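Local structure of 3-dehydroquinate dehydratase (Thermus thermophilus, 2UYG) at residues 4-9 with 129-134; 57-62 with 89-94; 102-105 with 110-113; 118-123 with 135-140. The protein catalyses the trans-dehydration of 3-dehydroquinate to 3-dehydroshikimate through an enolate intermediate, the third step of chorismate biosynthesis, as a type II dehydroquinase that forms a homododecamer. All blocks are in the same frame, centred on the assembly; numbering follows the deposited sequence.

Contact 1. Residues 4-9 with 129-134; sequences ILNGPN and LSYKLA
Tyr131 of helix 129-140 meets Ile4 and Asn6 of strand 2-6 in a buried helix-on-sheet contact close to the centre of the chain. The strand lies inside the parallel sheet, and the helix packs on one of its faces. Ile4 and Asn6, two residues apart on the strand, both point toward the helix, while Leu5 between them turns to the other face. The tyrosine is the one helix residue in this part that touches them; its CA stays 8.6 Å from the CA of Ile4, and the ring fills the distance. Its CG sits anti to the carbonyl carbon (chi1 -67°), which sends the ring from the helix toward the strand. Ile4 approaches the ring at its edge and in its plane: the CG2 methyl lies 3.7 Å from Tyr131 CD2 and 3.8 Å from Tyr131 CE2. This methyl is the branch anti to the backbone N; CG1 lies beside that N. Further along the same edge, the amide end of Asn6 comes up beside the phenol oxygen, with amide and ring planes 35° apart. The hydroxyl itself is hydrogen-bonded to Asn73 ND2. Because Asn73 is a predicted substrate-binding residue, Tyr131 probably belongs to the second shell of the active site. Around the pair, Cys33 of helix 26-39 touches both Ile4 and Tyr131, Phe46 of strand 44-48 packs on Ile4 and Asn6, and Val98 of strand 95-99 reaches the tyrosine, so the ring lies between the two helices and the sheet.

Contact 2. Residues 57-62 with 89-94; sequences EWVQQA and RAQPLP
Val59 and Gln60 of helix 52-61, with Ala62 just after them in the chain, meet Gln91 and Leu93 in the loop that leads from helix 82-89 into strand 95-99. The backbones come nearest at Gln60 and Gln91, whose CA atoms are 6.0 Å apart; Gln60 contributes its backbone O, near Gln91 CB. Gln91 meets the helix with its aliphatic part: CG lies 3.7 Å from Val59 O and 4.1 Å from Val59 CG2, the two side chains crossing at about a right angle. Its CG stands between the backbone N and the carbonyl carbon (chi1 63°), and a second bend at chi2 folds the amide back over its own loop. There the amide is gripped from both ends, OE1 accepting at 3.0 Å from Leu93 N, which lies 45° out of the carbonyl plane, and NE2 donating almost straight (169°) to Leu93 O; NE2 also bonds Ile88 O. In this flavodoxin-like alpha/beta fold, helices 52-61 and 82-89 cover the same face of the parallel sheet, and Ile70 of strand 69-73 touches Ala62, Gln91 and Leu93. Ala62 CB rests 3.9 Å from Leu93 CD1, an apolar touch between the side chains. A water bridges the gap, 3.0 Å from Val59 O and 2.8 Å from Gln91 OE1, although other acceptors elsewhere compete for its protons. Gln60 turns its side chain away from the loop, its amide bonding Asn9, Asn11 and Asn50 of a neighbouring subunit.

Contact 3. Residues 102-105 with 110-113; sequences NLHA and RRHS
His104 and Arg111 cross at about a right angle, with the imidazole and guanidinium planes 77° apart, so that edge meets edge without stacking. Arg111 NE lies in the ring plane, 3.6 Å from His104 CD2, and that carbon in turn lies in the guanidinium plane. One face of the guanidinium is covered near its rim by His104 O, 3.7 Å from Arg111 NE. The bend at chi3 (59°) brings the end of the arginine back over the His104 backbone. Beside this pair the contact is side chain against carbonyl: Leu103 CB sits 3.5 Å from Arg110 O, and Leu103 O is equally close to Arg111 CG. No hydrogen bond joins the two segments. The 102-105 turn is held from within by an Asx turn, in which His104 N donates to Asn102 OD1 at 3.0 Å, the donor lying above the carbonyl plane. Arg110 starts toward Leu103 but leads its guanidinium away, to salt bridges with Glu107 and with Asp86 of a neighbouring subunit. Arg110 and Asp86 are both predicted substrate ligands, consistent with a type II dehydroquinase active site completed across a subunit interface.

Contact 4. Residues 118-123 with 135-140; sequences ACRGIV and LVYLAE
A chi1 of 165° turns the Tyr137 ring away from its own backbone N and out from helix 129-140 toward Arg120, whose chain bends at chi2 (-64°) to bring the guanidinium round to the phenol. The pair joins the last helix of the flavodoxin-like fold to the approach of strand 121-124, an outermost strand of the parallel sheet within the chain. The backbones stay well apart, 10.0 Å between the CA atoms of Arg120 and Leu138, and the bridge is made by these two long side chains. Arg120 NH2 donates to Tyr137 OH over 2.8 Å, a bond of ordinary length but bent (139° at the hydrogen), the oxygen lying a little out of the guanidinium plane. Ring and guanidinium stand nearly perpendicular and meet edge to edge. The pair lies away from the predicted active-site residues: Arg120 is exposed and also packs on Thr141, whereas the tyrosine is buried, its ring meeting that of Phe126 of a neighbouring subunit. Beyond Gly121, Ile122 and Val123 pair antiparallel with a strand of that subunit, carrying the sheet across the interface. The phenol oxygen is approached by the arginine's aliphatic part too, with Arg120 CD 3.6 Å from Tyr137 OH.

From the N terminus, contact 1 opens at strand 2-6 and closes only at helix 129-140, joining the first strand to the last helix. Contacts 2 and 3 are nested inside that long loop, one after the other: contact 2 ties helix 52-61 to the loop before strand 95-99, and contact 3 closes a short loop beyond that strand. Contact 4 opens at 118-123, still inside the loop of contact 1, and closes past it, so the two cross; they share helix 129-140. Leu5 packs on Val59 between contacts 1 and 2, on the sheet face away from that helix, and Pro94 on Arg120 links contacts 2 and 4.

Contact 1. Residues 4-9 with 129-134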
# COMPACT_ATOMS: atom_id res chain seq x y z
N ILE A 4 9.40 16.42 -33.50
CA ILE A 4 9.99 15.36 -32.70
C ILE A 4 10.67 16.08 -31.53
O ILE A 4 11.52 16.86 -31.76
CB ILE A 4 11.08 14.56 -33.48
CG1 ILE A 4 10.48 13.98 -34.76
CG2 ILE A 4 11.66 13.43 -32.63
CD1 ILE A 4 11.45 13.15 -35.53
N LEU A 5 10.20 15.86 -30.31
CA LEU A 5 10.64 16.61 -29.13
C LEU A 5 11.16 15.66 -28.16
O LEU A 5 10.50 14.65 -27.92
CB LEU A 5 9.50 17.31 -28.43
CG LEU A 5 8.75 18.26 -29.32
CD1 LEU A 5 7.58 18.93 -28.58
CD2 LEU A 5 9.67 19.24 -29.92
N ASN A 6 12.28 16.04 -27.52
CA ASN A 6 13.06 15.21 -26.64
C ASN A 6 13.39 15.97 -25.35
O ASN A 6 13.78 17.11 -25.41
CB ASN A 6 14.36 14.83 -27.30
CG ASN A 6 14.16 14.11 -28.57
OD1 ASN A 6 14.27 14.72 -29.66
ND2 ASN A 6 13.90 12.79 -28.48
N GLY A 7 13.27 15.24 -24.20
CA GLY A 7 13.39 15.73 -22.87
C GLY A 7 14.84 15.59 -22.39
O GLY A 7 15.82 15.26 -23.14
N PRO A 8 14.98 15.84 -21.10
CA PRO A 8 16.27 15.89 -20.44
C PRO A 8 17.16 14.72 -20.67
O PRO A 8 16.75 13.56 -20.98
CB PRO A 8 15.91 16.07 -19.02
CG PRO A 8 14.42 15.96 -18.95
CD PRO A 8 13.89 16.16 -20.22
N ASN A 9 18.45 15.05 -20.59
CA ASN A 9 19.54 14.11 -20.77
C ASN A 9 19.70 13.42 -22.15
O ASN A 9 20.69 12.70 -22.42
CB ASN A 9 19.49 13.06 -19.66
CG ASN A 9 19.47 13.69 -18.32
OD1 ASN A 9 20.45 14.40 -17.89
ND2 ASN A 9 18.35 13.48 -17.61
N LEU A 129 15.05 3.08 -33.68
CA LEU A 129 13.90 2.59 -34.42
C LEU A 129 12.56 2.85 -33.74
O LEU A 129 11.56 2.73 -34.40
CB LEU A 129 14.11 1.07 -34.66
CG LEU A 129 15.23 0.82 -35.66
CD1 LEU A 129 15.62 -0.62 -35.59
CD2 LEU A 129 14.79 1.17 -37.09
N SER A 130 12.48 3.14 -32.44
CA SER A 130 11.17 3.56 -31.87
C SER A 130 10.70 4.84 -32.56
O SER A 130 9.47 5.07 -32.67
CB SER A 130 11.22 3.90 -30.34
OG SER A 130 11.72 2.87 -29.57
N TYR A 131 11.66 5.71 -32.93
CA TYR A 131 11.33 6.97 -33.66
C TYR A 131 10.84 6.66 -35.03
O TYR A 131 9.78 7.18 -35.52
CB TYR A 131 12.51 7.98 -33.70
CG TYR A 131 12.84 8.54 -32.35
CD1 TYR A 131 13.52 7.75 -31.37
CD2 TYR A 131 12.54 9.89 -32.02
CE1 TYR A 131 13.85 8.29 -30.05
CE2 TYR A 131 12.91 10.42 -30.76
CZ TYR A 131 13.54 9.60 -29.79
OH TYR A 131 13.87 10.17 -28.60
N LYS A 132 11.54 5.75 -35.66
CA LYS A 132 11.10 5.23 -37.00
C LYS A 132 9.69 4.80 -37.03
O LYS A 132 8.88 5.21 -37.92
CB LYS A 132 11.93 4.02 -37.42
CG LYS A 132 12.33 4.04 -38.85
CD LYS A 132 11.65 3.12 -39.79
CE LYS A 132 12.67 2.24 -40.46
NZ LYS A 132 12.52 2.33 -41.86
N LEU A 133 9.40 3.89 -36.11
CA LEU A 133 8.06 3.34 -36.11
C LEU A 133 6.97 4.40 -35.86
O LEU A 133 5.82 4.29 -36.44
CB LEU A 133 7.87 2.22 -35.07
CG LEU A 133 8.79 1.01 -34.84
CD1 LEU A 133 8.10 -0.09 -34.02
CD2 LEU A 133 9.58 0.48 -35.94
N ALA A 134 7.30 5.40 -35.01
CA ALA A 134 6.34 6.51 -34.80
C ALA A 134 6.07 7.23 -36.13
O ALA A 134 4.97 7.61 -36.40
CB ALA A 134 6.87 7.53 -33.77

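Contact 2. Residues 57-62 with 89-94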
# COMPACT_ATOMS: atom_id res chain seq x y z
N GLU A 57 6.21 24.28 -23.64
CA GLU A 57 5.94 25.35 -24.57
C GLU A 57 5.97 24.82 -25.99
O GLU A 57 5.04 25.08 -26.72
CB GLU A 57 6.85 26.56 -24.36
CG GLU A 57 6.42 27.27 -23.11
CD GLU A 57 7.11 28.56 -22.77
OE1 GLU A 57 8.27 28.77 -23.12
OE2 GLU A 57 6.45 29.33 -22.03
N TRP A 58 6.96 24.01 -26.34
CA TRP A 58 7.01 23.42 -27.67
C TRP A 58 5.80 22.50 -27.95
O TRP A 58 5.24 22.48 -29.08
CB TRP A 58 8.27 22.62 -27.83
CG TRP A 58 9.52 23.39 -27.97
CD1 TRP A 58 9.67 24.68 -28.55
CD2 TRP A 58 10.86 22.90 -27.76
NE1 TRP A 58 11.01 25.00 -28.61
CE2 TRP A 58 11.76 23.94 -28.14
CE3 TRP A 58 11.40 21.68 -27.19
CZ2 TRP A 58 13.17 23.85 -27.92
CZ3 TRP A 58 12.77 21.56 -27.02
CH2 TRP A 58 13.67 22.62 -27.42
N VAL A 59 5.35 21.71 -26.99
CA VAL A 59 4.16 20.97 -27.36
C VAL A 59 3.02 21.93 -27.53
O VAL A 59 2.28 21.83 -28.53
CB VAL A 59 3.82 19.60 -26.55
CG1 VAL A 59 4.99 18.93 -25.92
CG2 VAL A 59 2.63 19.73 -25.75
N GLN A 60 2.95 22.95 -26.67
CA GLN A 60 1.78 23.85 -26.69
C GLN A 60 1.65 24.60 -28.02
O GLN A 60 0.52 24.70 -28.60
CB GLN A 60 1.85 24.89 -25.55
CG GLN A 60 1.51 24.45 -24.16
CD GLN A 60 1.81 25.55 -23.11
OE1 GLN A 60 2.34 26.61 -23.43
NE2 GLN A 60 1.50 25.29 -21.90
N GLN A 61 2.77 25.15 -28.49
CA GLN A 61 2.76 26.13 -29.62
C GLN A 61 2.83 25.28 -30.95
O GLN A 61 2.65 25.82 -32.00
CB GLN A 61 3.99 27.15 -29.48
CG GLN A 61 3.93 28.77 -29.91
CD GLN A 61 3.60 29.77 -28.66
OE1 GLN A 61 2.45 29.81 -28.16
NE2 GLN A 61 4.61 30.51 -28.16
N ALA A 62 3.12 23.98 -30.92
CA ALA A 62 3.36 23.22 -32.16
C ALA A 62 2.33 23.36 -33.32
O ALA A 62 2.71 23.53 -34.50
CB ALA A 62 3.62 21.77 -31.88
N ARG A 89 -2.64 17.54 -23.54
CA ARG A 89 -4.10 17.54 -23.55
C ARG A 89 -4.64 18.90 -24.01
O ARG A 89 -5.74 18.97 -24.54
CB ARG A 89 -4.72 17.23 -22.17
CG ARG A 89 -4.88 15.70 -21.79
CD ARG A 89 -6.29 15.15 -22.13
NE ARG A 89 -6.48 14.60 -23.53
CZ ARG A 89 -7.01 15.27 -24.61
NH1 ARG A 89 -7.12 14.64 -25.80
NH2 ARG A 89 -7.39 16.56 -24.53
N ALA A 90 -3.84 19.96 -23.84
CA ALA A 90 -4.35 21.31 -24.03
C ALA A 90 -4.23 21.75 -25.44
O ALA A 90 -4.54 22.88 -25.67
CB ALA A 90 -3.61 22.29 -23.14
N GLN A 91 -3.76 20.87 -26.35
CA GLN A 91 -3.48 21.16 -27.75
C GLN A 91 -4.01 20.07 -28.70
O GLN A 91 -4.25 18.95 -28.29
CB GLN A 91 -1.96 21.42 -27.94
CG GLN A 91 -0.93 20.31 -27.67
CD GLN A 91 -0.98 19.29 -28.72
OE1 GLN A 91 -0.82 19.63 -29.89
NE2 GLN A 91 -1.32 18.02 -28.35
N PRO A 92 -4.28 20.40 -29.95
CA PRO A 92 -5.07 19.51 -30.81
C PRO A 92 -4.32 18.36 -31.58
O PRO A 92 -4.96 17.43 -32.12
CB PRO A 92 -5.75 20.54 -31.74
CG PRO A 92 -4.67 21.51 -32.03
CD PRO A 92 -3.93 21.66 -30.65
N LEU A 93 -3.00 18.37 -31.57
CA LEU A 93 -2.23 17.49 -32.39
C LEU A 93 -2.16 16.08 -31.76
O LEU A 93 -2.18 15.90 -30.52
CB LEU A 93 -0.82 18.06 -32.58
CG LEU A 93 -0.60 19.43 -33.25
CD1 LEU A 93 0.84 19.60 -33.60
CD2 LEU A 93 -1.51 19.75 -34.47
N PRO A 94 -2.14 15.07 -32.59
CA PRO A 94 -1.81 13.72 -32.13
C PRO A 94 -0.39 13.68 -31.59
O PRO A 94 0.51 14.16 -32.30
CB PRO A 94 -1.85 12.90 -33.42
CG PRO A 94 -1.76 13.88 -34.48
CD PRO A 94 -2.50 15.09 -34.01
O HOH W 1 0.29 22.04 -30.70

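Contact 3. Residues 102-105 with 110-113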
# COMPACT_ATOMS: atom_id res chain seq x y z
N ASN A 102 13.28 -0.17 -23.15
CA ASN A 102 12.08 -0.83 -22.70
C ASN A 102 11.90 -0.45 -21.25
O ASN A 102 12.64 -0.95 -20.36
CB ASN A 102 12.22 -2.35 -22.81
CG ASN A 102 10.96 -3.09 -22.39
OD1 ASN A 102 10.07 -2.52 -21.73
ND2 ASN A 102 10.86 -4.35 -22.76
N LEU A 103 10.93 0.41 -21.00
CA LEU A 103 10.66 0.94 -19.66
C LEU A 103 10.35 -0.14 -18.58
O LEU A 103 10.51 0.11 -17.39
CB LEU A 103 9.50 1.89 -19.73
CG LEU A 103 9.85 3.12 -20.62
CD1 LEU A 103 8.72 4.09 -20.50
CD2 LEU A 103 11.23 3.71 -20.31
N HIS A 104 9.96 -1.31 -19.02
CA HIS A 104 9.48 -2.35 -18.16
C HIS A 104 10.53 -3.33 -17.74
O HIS A 104 10.22 -4.22 -17.02
CB HIS A 104 8.33 -3.08 -18.86
CG HIS A 104 7.23 -2.16 -19.18
ND1 HIS A 104 6.93 -1.80 -20.48
CD2 HIS A 104 6.42 -1.44 -18.39
CE1 HIS A 104 5.92 -0.95 -20.47
NE2 HIS A 104 5.63 -0.68 -19.21
N ALA A 105 11.76 -3.15 -18.16
CA ALA A 105 12.88 -4.02 -17.85
C ALA A 105 13.99 -3.25 -17.14
O ALA A 105 15.14 -3.65 -17.21
CB ALA A 105 13.46 -4.62 -19.16
N ARG A 110 10.42 3.72 -13.61
CA ARG A 110 10.29 3.84 -15.05
C ARG A 110 9.08 3.20 -15.65
O ARG A 110 8.68 3.55 -16.78
CB ARG A 110 11.49 3.31 -15.74
CG ARG A 110 12.55 4.35 -15.73
CD ARG A 110 13.78 3.96 -16.43
NE ARG A 110 14.92 4.42 -15.66
CZ ARG A 110 15.48 5.63 -15.74
NH1 ARG A 110 16.54 5.91 -14.97
NH2 ARG A 110 14.98 6.56 -16.52
N ARG A 111 8.46 2.27 -14.90
CA ARG A 111 7.32 1.55 -15.43
C ARG A 111 6.07 2.42 -15.48
O ARG A 111 5.10 2.08 -16.18
CB ARG A 111 7.08 0.20 -14.73
CG ARG A 111 8.36 -0.63 -14.70
CD ARG A 111 8.27 -2.09 -14.28
NE ARG A 111 7.37 -2.81 -15.19
CZ ARG A 111 6.90 -4.03 -14.98
NH1 ARG A 111 7.27 -4.71 -13.88
NH2 ARG A 111 6.08 -4.58 -15.88
N HIS A 112 6.06 3.58 -14.85
CA HIS A 112 4.80 4.31 -14.89
C HIS A 112 4.95 5.56 -15.81
O HIS A 112 5.92 6.27 -15.72
CB HIS A 112 4.30 4.39 -13.39
CG HIS A 112 4.30 5.74 -12.73
ND1 HIS A 112 5.34 6.66 -12.82
CD2 HIS A 112 3.38 6.29 -11.86
CE1 HIS A 112 5.04 7.73 -12.08
NE2 HIS A 112 3.87 7.52 -11.48
N SER A 113 4.08 5.78 -16.80
CA SER A 113 4.23 6.95 -17.64
C SER A 113 3.04 7.83 -17.41
O SER A 113 1.90 7.44 -17.77
CB SER A 113 4.31 6.68 -19.11
OG SER A 113 4.04 7.97 -19.77

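Contact 4. Residues 118-123 with 135-140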
# COMPACT_ATOMS: atom_id res chain seq x y z
N ALA A 118 -2.52 10.44 -22.47
CA ALA A 118 -3.00 11.41 -23.41
C ALA A 118 -2.44 11.29 -24.81
O ALA A 118 -2.82 12.06 -25.63
CB ALA A 118 -2.74 12.81 -22.87
N CYS A 119 -1.59 10.34 -25.11
CA CYS A 119 -1.04 10.14 -26.44
C CYS A 119 -1.88 9.12 -27.32
O CYS A 119 -2.55 8.22 -26.81
CB CYS A 119 0.42 9.63 -26.26
SG CYS A 119 1.61 10.81 -25.37
N ARG A 120 -1.73 9.20 -28.61
CA ARG A 120 -2.27 8.21 -29.53
C ARG A 120 -1.73 6.88 -29.11
O ARG A 120 -2.45 5.92 -29.01
CB ARG A 120 -1.80 8.45 -30.99
CG ARG A 120 -2.61 9.36 -31.71
CD ARG A 120 -4.08 8.81 -31.89
NE ARG A 120 -4.83 9.90 -32.46
CZ ARG A 120 -4.77 10.23 -33.73
NH1 ARG A 120 -5.49 11.27 -34.16
NH2 ARG A 120 -4.02 9.53 -34.58
N GLY A 121 -0.43 6.79 -28.90
CA GLY A 121 0.15 5.50 -28.58
C GLY A 121 1.52 5.64 -28.05
O GLY A 121 2.01 6.81 -27.91
N ILE A 122 2.12 4.48 -27.78
CA ILE A 122 3.43 4.38 -27.20
C ILE A 122 4.27 3.34 -27.86
O ILE A 122 3.81 2.24 -28.19
CB ILE A 122 3.35 4.26 -25.60
CG1 ILE A 122 4.73 4.05 -24.96
CG2 ILE A 122 2.37 3.26 -25.16
CD1 ILE A 122 4.74 4.51 -23.49
N VAL A 123 5.53 3.72 -28.14
CA VAL A 123 6.44 2.78 -28.66
C VAL A 123 7.72 2.76 -27.92
O VAL A 123 8.43 3.77 -27.78
CB VAL A 123 6.58 2.71 -30.27
CG1 VAL A 123 5.76 3.64 -31.00
CG2 VAL A 123 7.94 2.58 -30.70
N LEU A 135 7.11 7.42 -36.92
CA LEU A 135 6.96 8.11 -38.23
C LEU A 135 6.13 7.31 -39.23
O LEU A 135 5.26 7.86 -39.90
CB LEU A 135 8.32 8.52 -38.77
CG LEU A 135 9.02 9.57 -37.89
CD1 LEU A 135 10.49 9.76 -38.26
CD2 LEU A 135 8.29 10.93 -37.86
N VAL A 136 6.24 5.99 -39.21
CA VAL A 136 5.41 5.17 -40.12
C VAL A 136 3.97 5.27 -39.76
O VAL A 136 3.09 5.49 -40.64
CB VAL A 136 5.92 3.68 -40.26
CG1 VAL A 136 6.31 3.17 -39.01
CG2 VAL A 136 4.81 2.74 -40.84
N TYR A 137 3.67 5.23 -38.47
CA TYR A 137 2.28 5.36 -38.05
C TYR A 137 1.77 6.73 -38.51
O TYR A 137 0.67 6.85 -38.99
CB TYR A 137 2.15 5.26 -36.56
CG TYR A 137 0.79 5.75 -36.08
CD1 TYR A 137 -0.32 4.94 -36.17
CD2 TYR A 137 0.61 7.02 -35.55
CE1 TYR A 137 -1.53 5.34 -35.76
CE2 TYR A 137 -0.66 7.41 -35.09
CZ TYR A 137 -1.71 6.58 -35.22
OH TYR A 137 -3.01 6.94 -34.81
N LEU A 138 2.57 7.76 -38.33
CA LEU A 138 2.10 9.11 -38.52
C LEU A 138 1.86 9.44 -40.03
O LEU A 138 0.84 10.07 -40.39
CB LEU A 138 3.07 10.06 -37.87
CG LEU A 138 2.79 10.77 -36.57
CD1 LEU A 138 1.58 10.45 -35.72
CD2 LEU A 138 3.99 10.98 -35.73
N ALA A 139 2.72 8.89 -40.90
CA ALA A 139 2.56 9.03 -42.37
C ALA A 139 1.29 8.37 -42.87
O ALA A 139 0.57 8.91 -43.74
CB ALA A 139 3.71 8.41 -43.09
N GLU A 140 1.05 7.17 -42.39
CA GLU A 140 -0.20 6.54 -42.70
C GLU A 140 -1.41 7.36 -42.19
O GLU A 140 -2.43 7.39 -42.86
CB GLU A 140 -0.26 5.13 -42.15
CG GLU A 140 -1.39 4.30 -42.79
CD GLU A 140 -0.89 2.98 -43.33
OE1 GLU A 140 0.30 2.82 -43.53
OE2 GLU A 140 -1.69 2.10 -43.53